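Local coordinates for protein Lic11098 (Leptospira interrogans serogroup Icterohaemorrhagiae serovar copenhageni, PDB 4U08) that is of unknown function but, as a leucine-rich repeat protein of a pathogen, probably serves in binding other molecules and may contribute to virulence, at residues L203-T217 with Q225-L239. Residues are numbered along the deposited sequence; the frame is centred on the assembly and turned at random.
With ZN (zinc ion), chain F.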
ATOM      1  N   LEU A 203      -2.328  14.952  -7.418  1.00 28.44           N
ATOM      2  CA  LEU A 203      -1.812  13.684  -7.915  1.00 27.48           C
ATOM      3  C   LEU A 203      -2.895  12.965  -8.747  1.00 32.50           C
ATOM      4  O   LEU A 203      -3.431  11.926  -8.352  1.00 28.29           O
ATOM      5  CB  LEU A 203      -1.272  12.831  -6.768  1.00 27.73           C
ATOM      6  CG  LEU A 203      -0.091  13.447  -5.957  1.00 31.37           C
ATOM      7  CD1 LEU A 203       0.269  12.573  -4.788  1.00 30.73           C
ATOM      8  CD2 LEU A 203       1.143  13.599  -6.824  1.00 35.22           C
ATOM      9  N   GLN A 204      -3.182  13.531  -9.931  1.00 32.84           N
ATOM     10  CA  GLN A 204      -4.247  13.074 -10.834  1.00 32.98           C
ATOM     11  C   GLN A 204      -4.106  11.643 -11.323  1.00 34.13           C
ATOM     12  O   GLN A 204      -5.114  11.055 -11.675  1.00 38.26           O
ATOM     13  CB  GLN A 204      -4.423  14.037 -12.021  1.00 35.30           C
ATOM     14  CG  GLN A 204      -4.832  15.454 -11.607  1.00 53.81           C
ATOM     15  CD  GLN A 204      -6.139  15.500 -10.851  1.00 67.40           C
ATOM     16  OE1 GLN A 204      -7.220  15.383 -11.424  1.00 61.40           O
ATOM     17  NE2 GLN A 204      -6.065  15.674  -9.539  1.00 53.92           N
ATOM     18  N   ASN A 205      -2.893  11.067 -11.356  1.00 26.84           N
ATOM     19  CA  ASN A 205      -2.721   9.695 -11.805  1.00 26.49           C
ATOM     20  C   ASN A 205      -2.658   8.678 -10.665  1.00 28.65           C
ATOM     21  O   ASN A 205      -2.568   7.487 -10.927  1.00 29.52           O
ATOM     22  CB  ASN A 205      -1.499   9.563 -12.727  1.00 28.94           C
ATOM     23  CG  ASN A 205      -1.799   9.864 -14.171  1.00 50.41           C
ATOM     24  OD1 ASN A 205      -2.797  10.505 -14.515  1.00 44.71           O
ATOM     25  ND2 ASN A 205      -0.936   9.400 -15.048  1.00 43.05           N
ATOM     26  N   LEU A 206      -2.706   9.143  -9.401  1.00 26.14           N
ATOM     27  CA  LEU A 206      -2.572   8.269  -8.230  1.00 25.05           C
ATOM     28  C   LEU A 206      -3.666   7.226  -8.161  1.00 28.13           C
ATOM     29  O   LEU A 206      -4.838   7.569  -8.189  1.00 27.33           O
ATOM     30  CB  LEU A 206      -2.501   9.055  -6.922  1.00 24.11           C
ATOM     31  CG  LEU A 206      -1.939   8.297  -5.722  1.00 27.94           C
ATOM     32  CD1 LEU A 206      -0.402   8.062  -5.902  1.00 29.34           C
ATOM     33  CD2 LEU A 206      -2.174   9.120  -4.416  1.00 25.64           C
ATOM     34  N   GLN A 207      -3.261   5.971  -8.086  1.00 25.81           N
ATOM     35  CA  GLN A 207      -4.173   4.836  -8.016  1.00 25.20           C
ATOM     36  C   GLN A 207      -4.157   4.191  -6.643  1.00 28.75           C
ATOM     37  O   GLN A 207      -5.168   3.628  -6.227  1.00 27.90           O
ATOM     38  CB  GLN A 207      -3.791   3.788  -9.065  1.00 27.03           C
ATOM     39  CG  GLN A 207      -3.992   4.262 -10.507  1.00 30.77           C
ATOM     40  CD  GLN A 207      -3.222   3.399 -11.493  1.00 49.18           C
ATOM     41  OE1 GLN A 207      -2.711   3.889 -12.493  1.00 54.22           O
ATOM     42  NE2 GLN A 207      -3.097   2.109 -11.245  1.00 47.83           N
ATOM     43  N   ILE A 208      -2.986   4.163  -5.990  1.00 26.88           N
ATOM     44  CA  ILE A 208      -2.798   3.511  -4.691  1.00 28.09           C
ATOM     45  C   ILE A 208      -2.113   4.470  -3.712  1.00 31.61           C
ATOM     46  O   ILE A 208      -1.027   4.970  -3.990  1.00 29.66           O
ATOM     47  CB  ILE A 208      -1.968   2.198  -4.829  1.00 32.48           C
ATOM     48  CG1 ILE A 208      -2.491   1.240  -5.948  1.00 34.24           C
ATOM     49  CG2 ILE A 208      -1.827   1.476  -3.491  1.00 33.97           C
ATOM     50  CD1 ILE A 208      -3.839   0.696  -5.957  1.00 49.83           C
ATOM     51  N   LEU A 209      -2.723   4.666  -2.546  1.00 27.20           N
ATOM     52  CA  LEU A 209      -2.183   5.522  -1.496  1.00 26.82           C
ATOM     53  C   LEU A 209      -2.160   4.736  -0.183  1.00 31.77           C
ATOM     54  O   LEU A 209      -3.224   4.415   0.355  1.00 31.16           O
ATOM     55  CB  LEU A 209      -3.038   6.818  -1.383  1.00 26.22           C
ATOM     56  CG  LEU A 209      -2.658   7.876  -0.300  1.00 29.45           C
ATOM     57  CD1 LEU A 209      -1.150   8.258  -0.365  1.00 28.80           C
ATOM     58  CD2 LEU A 209      -3.500   9.134  -0.446  1.00 29.25           C
ATOM     59  N   HIS A 210      -0.951   4.384   0.295  1.00 28.60           N
ATOM     60  CA  HIS A 210      -0.713   3.635   1.523  1.00 29.53           C
ATOM     61  C   HIS A 210      -0.345   4.602   2.629  1.00 32.55           C
ATOM     62  O   HIS A 210       0.708   5.242   2.563  1.00 31.49           O
ATOM     63  CB  HIS A 210       0.407   2.607   1.299  1.00 32.19           C
ATOM     64  CG  HIS A 210      -0.040   1.404   0.517  1.00 38.27           C
ATOM     65  ND1 HIS A 210       0.796   0.343   0.307  1.00 41.83           N
ATOM     66  CD2 HIS A 210      -1.230   1.140  -0.075  1.00 41.42           C
ATOM     67  CE1 HIS A 210       0.110  -0.529  -0.417  1.00 41.76           C
ATOM     68  NE2 HIS A 210      -1.118  -0.094  -0.663  1.00 41.77           N
ATOM     69  N   LEU A 211      -1.246   4.781   3.591  1.00 27.69           N
ATOM     70  CA  LEU A 211      -1.049   5.707   4.711  1.00 26.85           C
ATOM     71  C   LEU A 211      -1.260   5.039   6.059  1.00 31.99           C
ATOM     72  O   LEU A 211      -1.551   5.718   7.050  1.00 32.92           O
ATOM     73  CB  LEU A 211      -1.999   6.897   4.577  1.00 26.25           C
ATOM     74  CG  LEU A 211      -1.572   7.988   3.592  1.00 29.98           C
ATOM     75  CD1 LEU A 211      -2.718   8.887   3.290  1.00 29.24           C
ATOM     76  CD2 LEU A 211      -0.435   8.808   4.166  1.00 31.67           C
ATOM     77  N   ARG A 212      -1.112   3.713   6.100  1.00 30.93           N
ATOM     78  CA  ARG A 212      -1.349   2.935   7.312  1.00 31.12           C
ATOM     79  C   ARG A 212      -0.371   3.288   8.401  1.00 35.73           C
ATOM     80  O   ARG A 212       0.802   3.519   8.125  1.00 36.60           O
ATOM     81  CB  ARG A 212      -1.243   1.433   7.015  1.00 29.86           C
ATOM     82  CG  ARG A 212      -2.326   0.936   6.048  1.00 35.10           C
ATOM     83  CD  ARG A 212      -2.004  -0.467   5.583  1.00 46.65           C
ATOM     84  NE  ARG A 212      -1.038  -0.469   4.482  1.00 51.62           N
ATOM     85  CZ  ARG A 212      -0.597  -1.567   3.880  1.00 68.07           C
ATOM     86  NH1 ARG A 212      -1.034  -2.760   4.258  1.00 62.72           N
ATOM     87  NH2 ARG A 212       0.278  -1.481   2.889  1.00 56.70           N
ATOM     88  N   ASN A 213      -0.832   3.258   9.645  1.00 32.30           N
ATOM     89  CA  ASN A 213       0.027   3.446  10.802  1.00 33.18           C
ATOM     90  C   ASN A 213       0.729   4.818  10.820  1.00 37.09           C
ATOM     91  O   ASN A 213       1.938   4.905  10.977  1.00 38.95           O
ATOM     92  CB  ASN A 213       1.035   2.271  10.948  1.00 36.64           C
ATOM     93  CG  ASN A 213       1.116   1.674  12.328  1.00 60.28           C
ATOM     94  OD1 ASN A 213       1.455   0.503  12.484  1.00 65.10           O
ATOM     95  ND2 ASN A 213       0.878   2.474  13.358  1.00 47.97           N
ATOM     96  N   ASN A 214      -0.041   5.873  10.654  1.00 33.39           N
ATOM     97  CA  ASN A 214       0.471   7.239  10.771  1.00 32.84           C
ATOM     98  C   ASN A 214      -0.292   7.900  11.923  1.00 35.54           C
ATOM     99  O   ASN A 214      -0.874   7.177  12.741  1.00 34.40           O
ATOM    100  CB  ASN A 214       0.365   7.995   9.433  1.00 29.46           C
ATOM    101  CG  ASN A 214       1.508   7.660   8.525  1.00 35.76           C
ATOM    102  OD1 ASN A 214       2.619   8.135   8.719  1.00 35.86           O
ATOM    103  ND2 ASN A 214       1.282   6.815   7.530  1.00 29.81           N
ATOM    104  N   GLN A 215      -0.299   9.231  12.007  1.00 33.37           N
ATOM    105  CA  GLN A 215      -0.986   9.942  13.090  1.00 34.48           C
ATOM    106  C   GLN A 215      -1.975  10.958  12.557  1.00 36.29           C
ATOM    107  O   GLN A 215      -2.162  12.010  13.167  1.00 35.65           O
ATOM    108  CB  GLN A 215       0.056  10.600  14.031  1.00 36.52           C
ATOM    109  CG  GLN A 215       0.843   9.575  14.862  1.00 51.74           C
ATOM    110  CD  GLN A 215       2.158  10.102  15.393  1.00 84.52           C
ATOM    111  OE1 GLN A 215       2.312  11.285  15.742  1.00 80.53           O
ATOM    112  NE2 GLN A 215       3.132   9.211  15.527  1.00 79.73           N
ATOM    113  N   LEU A 216      -2.643  10.642  11.414  1.00 31.42           N
ATOM    114  CA  LEU A 216      -3.611  11.548  10.799  1.00 30.34           C
ATOM    115  C   LEU A 216      -4.882  11.697  11.606  1.00 35.47           C
ATOM    116  O   LEU A 216      -5.472  10.694  11.989  1.00 34.81           O
ATOM    117  CB  LEU A 216      -3.965  11.084   9.364  1.00 30.05           C
ATOM    118  CG  LEU A 216      -2.805  11.026   8.366  1.00 33.47           C
ATOM    119  CD1 LEU A 216      -3.244  10.279   7.085  1.00 34.85           C
ATOM    120  CD2 LEU A 216      -2.331  12.442   8.012  1.00 34.24           C
ATOM    121  N   THR A 217      -5.359  12.933  11.781  1.00 33.89           N
ATOM    122  CA  THR A 217      -6.596  13.206  12.525  1.00 34.38           C
ATOM    123  C   THR A 217      -7.722  13.562  11.581  1.00 39.24           C
ATOM    124  O   THR A 217      -8.881  13.264  11.867  1.00 38.70           O
ATOM    125  CB  THR A 217      -6.385  14.240  13.646  1.00 39.76           C
ATOM    126  OG1 THR A 217      -5.918  15.461  13.075  1.00 45.11           O
ATOM    127  CG2 THR A 217      -5.403  13.757  14.708  1.00 34.97           C
ATOM    128  N   GLN A 225     -10.092  15.167  -5.002  1.00 29.15           N
ATOM    129  CA  GLN A 225      -9.617  15.473  -6.355  1.00 28.10           C
ATOM    130  C   GLN A 225      -8.856  14.280  -6.974  1.00 32.13           C
ATOM    131  O   GLN A 225      -8.510  14.328  -8.158  1.00 32.72           O
ATOM    132  CB  GLN A 225      -8.690  16.710  -6.301  1.00 29.00           C
ATOM    133  CG  GLN A 225      -9.400  17.988  -5.841  1.00 36.68           C
ATOM    134  CD  GLN A 225      -8.436  19.128  -5.573  1.00 47.04           C
ATOM    135  OE1 GLN A 225      -7.218  18.976  -5.600  1.00 39.10           O
ATOM    136  NE2 GLN A 225      -8.975  20.296  -5.284  1.00 47.73           N
ATOM    137  N   LEU A 226      -8.608  13.209  -6.188  1.00 28.55           N
ATOM    138  CA  LEU A 226      -7.861  12.043  -6.665  1.00 27.22           C
ATOM    139  C   LEU A 226      -8.741  11.167  -7.553  1.00 29.17           C
ATOM    140  O   LEU A 226      -9.151  10.072  -7.166  1.00 27.18           O
ATOM    141  CB  LEU A 226      -7.176  11.276  -5.525  1.00 27.55           C
ATOM    142  CG  LEU A 226      -6.187  12.080  -4.674  1.00 31.94           C
ATOM    143  CD1 LEU A 226      -5.805  11.327  -3.410  1.00 31.56           C
ATOM    144  CD2 LEU A 226      -4.966  12.464  -5.475  1.00 32.63           C
ATOM    145  N   GLN A 227      -8.987  11.653  -8.780  1.00 26.01           N
ATOM    146  CA  GLN A 227      -9.917  11.040  -9.731  1.00 28.03           C
ATOM    147  C   GLN A 227      -9.551   9.615 -10.165  1.00 31.28           C
ATOM    148  O   GLN A 227     -10.455   8.876 -10.529  1.00 32.84           O
ATOM    149  CB  GLN A 227     -10.150  11.946 -10.961  1.00 30.16           C
ATOM    150  CG  GLN A 227      -8.883  12.290 -11.755  1.00 42.57           C
ATOM    151  CD  GLN A 227      -9.232  12.913 -13.090  1.00 60.96           C
ATOM    152  OE1 GLN A 227      -9.978  12.341 -13.898  1.00 43.92           O
ATOM    153  NE2 GLN A 227      -8.721  14.110 -13.344  1.00 59.25           N
ATOM    154  N   ASN A 228      -8.273   9.217 -10.099  1.00 25.87           N
ATOM    155  CA  ASN A 228      -7.865   7.870 -10.487  1.00 26.09           C
ATOM    156  C   ASN A 228      -7.643   6.908  -9.320  1.00 27.80           C
ATOM    157  O   ASN A 228      -7.331   5.731  -9.548  1.00 26.37           O
ATOM    158  CB  ASN A 228      -6.606   7.937 -11.391  1.00 29.78           C
ATOM    159  CG  ASN A 228      -6.906   8.495 -12.773  1.00 49.33           C
ATOM    160  OD1 ASN A 228      -8.037   8.503 -13.238  1.00 46.18           O
ATOM    161  ND2 ASN A 228      -5.892   8.887 -13.501  1.00 39.70           N
ATOM    162  N   LEU A 229      -7.830   7.391  -8.076  1.00 23.60           N
ATOM    163  CA  LEU A 229      -7.597   6.580  -6.879  1.00 23.64           C
ATOM    164  C   LEU A 229      -8.496   5.337  -6.819  1.00 26.91           C
ATOM    165  O   LEU A 229      -9.705   5.463  -6.952  1.00 26.24           O
ATOM    166  CB  LEU A 229      -7.749   7.416  -5.583  1.00 23.20           C
ATOM    167  CG  LEU A 229      -7.103   6.813  -4.312  1.00 26.74           C
ATOM    168  CD1 LEU A 229      -5.569   6.794  -4.402  1.00 28.37           C
ATOM    169  CD2 LEU A 229      -7.508   7.606  -3.073  1.00 28.02           C
ATOM    170  N   GLN A 230      -7.883   4.175  -6.621  1.00 25.48           N
ATOM    171  CA  GLN A 230      -8.547   2.865  -6.536  1.00 24.50           C
ATOM    172  C   GLN A 230      -8.463   2.285  -5.150  1.00 27.47           C
ATOM    173  O   GLN A 230      -9.393   1.604  -4.712  1.00 27.56           O
ATOM    174  CB  GLN A 230      -7.921   1.895  -7.539  1.00 25.62           C
ATOM    175  CG  GLN A 230      -8.265   2.218  -8.997  1.00 35.32           C
ATOM    176  CD  GLN A 230      -7.313   1.567  -9.984  1.00 61.14           C
ATOM    177  OE1 GLN A 230      -6.900   0.418  -9.832  1.00 55.49           O
ATOM    178  NE2 GLN A 230      -6.937   2.298 -11.026  1.00 64.01           N
ATOM    179  N   LYS A 231      -7.336   2.494  -4.460  1.00 23.67           N
ATOM    180  CA  LYS A 231      -7.137   1.935  -3.128  1.00 23.33           C
ATOM    181  C   LYS A 231      -6.631   3.022  -2.179  1.00 29.24           C
ATOM    182  O   LYS A 231      -5.606   3.659  -2.442  1.00 27.32           O
ATOM    183  CB  LYS A 231      -6.137   0.757  -3.142  1.00 26.33           C
ATOM    184  CG  LYS A 231      -6.639  -0.464  -3.920  1.00 34.99           C
ATOM    185  CD  LYS A 231      -5.634  -1.590  -3.838  1.00 47.68           C
ATOM    186  CE  LYS A 231      -6.024  -2.716  -4.756  1.00 66.62           C
ATOM    187  NZ  LYS A 231      -4.823  -3.404  -5.293  1.00 82.14           N
ATOM    188  N   LEU A 232      -7.347   3.203  -1.061  1.00 25.69           N
ATOM    189  CA  LEU A 232      -6.990   4.169  -0.039  1.00 26.37           C
ATOM    190  C   LEU A 232      -6.864   3.414   1.284  1.00 30.93           C
ATOM    191  O   LEU A 232      -7.880   2.968   1.835  1.00 26.68           O
ATOM    192  CB  LEU A 232      -8.051   5.296   0.008  1.00 26.05           C
ATOM    193  CG  LEU A 232      -7.853   6.433   1.052  1.00 29.45           C
ATOM    194  CD1 LEU A 232      -6.435   7.047   0.966  1.00 28.60           C
ATOM    195  CD2 LEU A 232      -8.905   7.514   0.881  1.00 31.67           C
ATOM    196  N   LEU A 233      -5.613   3.231   1.772  1.00 27.47           N
ATOM    197  CA  LEU A 233      -5.387   2.475   3.004  1.00 27.74           C
ATOM    198  C   LEU A 233      -5.027   3.415   4.137  1.00 31.38           C
ATOM    199  O   LEU A 233      -3.922   3.971   4.161  1.00 31.23           O
ATOM    200  CB  LEU A 233      -4.322   1.395   2.825  1.00 28.82           C
ATOM    201  CG  LEU A 233      -4.423   0.462   1.602  1.00 37.62           C
ATOM    202  CD1 LEU A 233      -3.419  -0.676   1.738  1.00 39.55           C
ATOM    203  CD2 LEU A 233      -5.850  -0.131   1.416  1.00 38.17           C
ATOM    204  N   LEU A 234      -5.975   3.611   5.054  1.00 27.21           N
ATOM    205  CA  LEU A 234      -5.860   4.527   6.196  1.00 26.70           C
ATOM    206  C   LEU A 234      -5.902   3.837   7.554  1.00 33.15           C
ATOM    207  O   LEU A 234      -6.125   4.500   8.573  1.00 32.50           O
ATOM    208  CB  LEU A 234      -6.933   5.609   6.097  1.00 26.21           C
ATOM    209  CG  LEU A 234      -6.703   6.655   5.001  1.00 29.49           C
ATOM    210  CD1 LEU A 234      -7.996   7.317   4.602  1.00 27.48           C
ATOM    211  CD2 LEU A 234      -5.666   7.684   5.435  1.00 31.13           C
ATOM    212  N   ASN A 235      -5.624   2.515   7.583  1.00 32.21           N
ATOM    213  CA  ASN A 235      -5.612   1.730   8.827  1.00 33.29           C
ATOM    214  C   ASN A 235      -4.720   2.351   9.874  1.00 37.09           C
ATOM    215  O   ASN A 235      -3.635   2.843   9.546  1.00 37.79           O
ATOM    216  CB  ASN A 235      -5.051   0.330   8.604  1.00 35.16           C
ATOM    217  CG  ASN A 235      -5.764  -0.535   7.623  1.00 53.71           C
ATOM    218  OD1 ASN A 235      -5.203  -1.527   7.170  1.00 53.13           O
ATOM    219  ND2 ASN A 235      -7.027  -0.238   7.340  1.00 41.70           N
ATOM    220  N   LYS A 236      -5.140   2.258  11.143  1.00 32.56           N
ATOM    221  CA  LYS A 236      -4.320   2.682  12.284  1.00 32.55           C
ATOM    222  C   LYS A 236      -3.835   4.145  12.190  1.00 38.23           C
ATOM    223  O   LYS A 236      -2.644   4.418  12.217  1.00 39.83           O
ATOM    224  CB  LYS A 236      -3.157   1.708  12.521  1.00 34.82           C
ATOM    225  CG  LYS A 236      -3.608   0.323  12.986  1.00 48.17           C
ATOM    226  CD  LYS A 236      -2.441  -0.614  13.197  1.00 58.54           C
ATOM    227  CE  LYS A 236      -2.923  -1.925  13.779  1.00 75.66           C
ATOM    228  NZ  LYS A 236      -1.852  -2.953  13.810  1.00 89.05           N
ATOM    229  N   ASN A 237      -4.777   5.060  12.062  1.00 33.68           N
ATOM    230  CA  ASN A 237      -4.542   6.498  12.139  1.00 34.94           C
ATOM    231  C   ASN A 237      -5.436   6.994  13.295  1.00 40.62           C
ATOM    232  O   ASN A 237      -5.907   6.165  14.077  1.00 41.34           O
ATOM    233  CB  ASN A 237      -4.836   7.197  10.807  1.00 29.89           C
ATOM    234  CG  ASN A 237      -3.668   7.106   9.866  1.00 40.51           C
ATOM    235  OD1 ASN A 237      -2.716   7.873   9.966  1.00 35.52           O
ATOM    236  ND2 ASN A 237      -3.692   6.163   8.942  1.00 28.14           N
ATOM    237  N   LYS A 238      -5.726   8.293  13.371  1.00 37.50           N
ATOM    238  CA  LYS A 238      -6.546   8.886  14.440  1.00 36.79           C
ATOM    239  C   LYS A 238      -7.698   9.681  13.862  1.00 37.84           C
ATOM    240  O   LYS A 238      -8.120  10.666  14.461  1.00 36.52           O
ATOM    241  CB  LYS A 238      -5.669   9.798  15.334  1.00 38.95           C
ATOM    242  CG  LYS A 238      -4.582   9.072  16.104  1.00 44.95           C
ATOM    243  CD  LYS A 238      -3.723  10.068  16.880  1.00 63.37           C
ATOM    244  CE  LYS A 238      -2.784   9.399  17.864  1.00 83.15           C
ATOM    245  NZ  LYS A 238      -1.637   8.730  17.188  1.00 97.33           N
ATOM    246  N   LEU A 239      -8.220   9.265  12.682  1.00 33.93           N
ATOM    247  CA  LEU A 239      -9.316   9.961  12.023  1.00 32.99           C
ATOM    248  C   LEU A 239     -10.569   9.949  12.835  1.00 37.34           C
ATOM    249  O   LEU A 239     -11.025   8.891  13.279  1.00 34.74           O
ATOM    250  CB  LEU A 239      -9.597   9.415  10.603  1.00 33.28           C
ATOM    251  CG  LEU A 239      -8.407   9.423   9.627  1.00 37.96           C
ATOM    252  CD1 LEU A 239      -8.698   8.564   8.409  1.00 38.93           C
ATOM    253  CD2 LEU A 239      -8.055  10.832   9.200  1.00 37.58           C
TER
HETATM  254 ZN    ZN F 504       2.989   0.337   0.773  1.00 78.55          ZN
HETATM  255  O   HOH W   1      -5.929  10.128  -8.606  1.00 26.46           O
HETATM  256  O   HOH W   2      -9.638  16.060 -10.233  1.00 50.22           O
HETATM  257  O   HOH W   3       3.787   1.931   2.118  1.00 26.77           O
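Asn237 and Leu211 illustrate how neighbouring leucine-rich repeats are stitched together partly by a buried asparagine. Asn237 CB lies 3.7 Å from Leu216 O, and CG, anti to the carbonyl carbon (chi1 -83°), turns the amide inward between two turns of backbone. At the tip, Asn237 OD1 accepts from Leu216 N (3.1 Å), while Asn237 ND2 donates to Leu211 O (2.9 Å) with an almost straight N-H...O, the oxygen lying in the amide plane. The other N-H of Asn237 ND2 goes back to Leu234 O in its own repeat. Asn214 repeats the pattern one coil earlier: its ND2 meets Leu211 O from the opposite face, so two asparagines grip that carbonyl, and Asn214 ND2 also donates to Leu188 O.

Beside this asparagine row, strands 208-210 and 231-233 run parallel, joined by bonds such as Leu233 N to Leu209 O. On one side of them Leu209 CD2 packs alongside Leu232 CD1 (3.9 Å) in the interior. On the other, Leu233 CD1 approaches the His210 ring obliquely, 3.4 Å from His210 CD2, and lies over the centre of one face of the Arg212 guanidinium, which also forms a salt bridge with Asp189. His210 ND1 binds a zinc ion at 2.2 Å. Parallel strands, inward leucines and a continuous row of asparagines are the hallmark of the leucine-rich repeat solenoid.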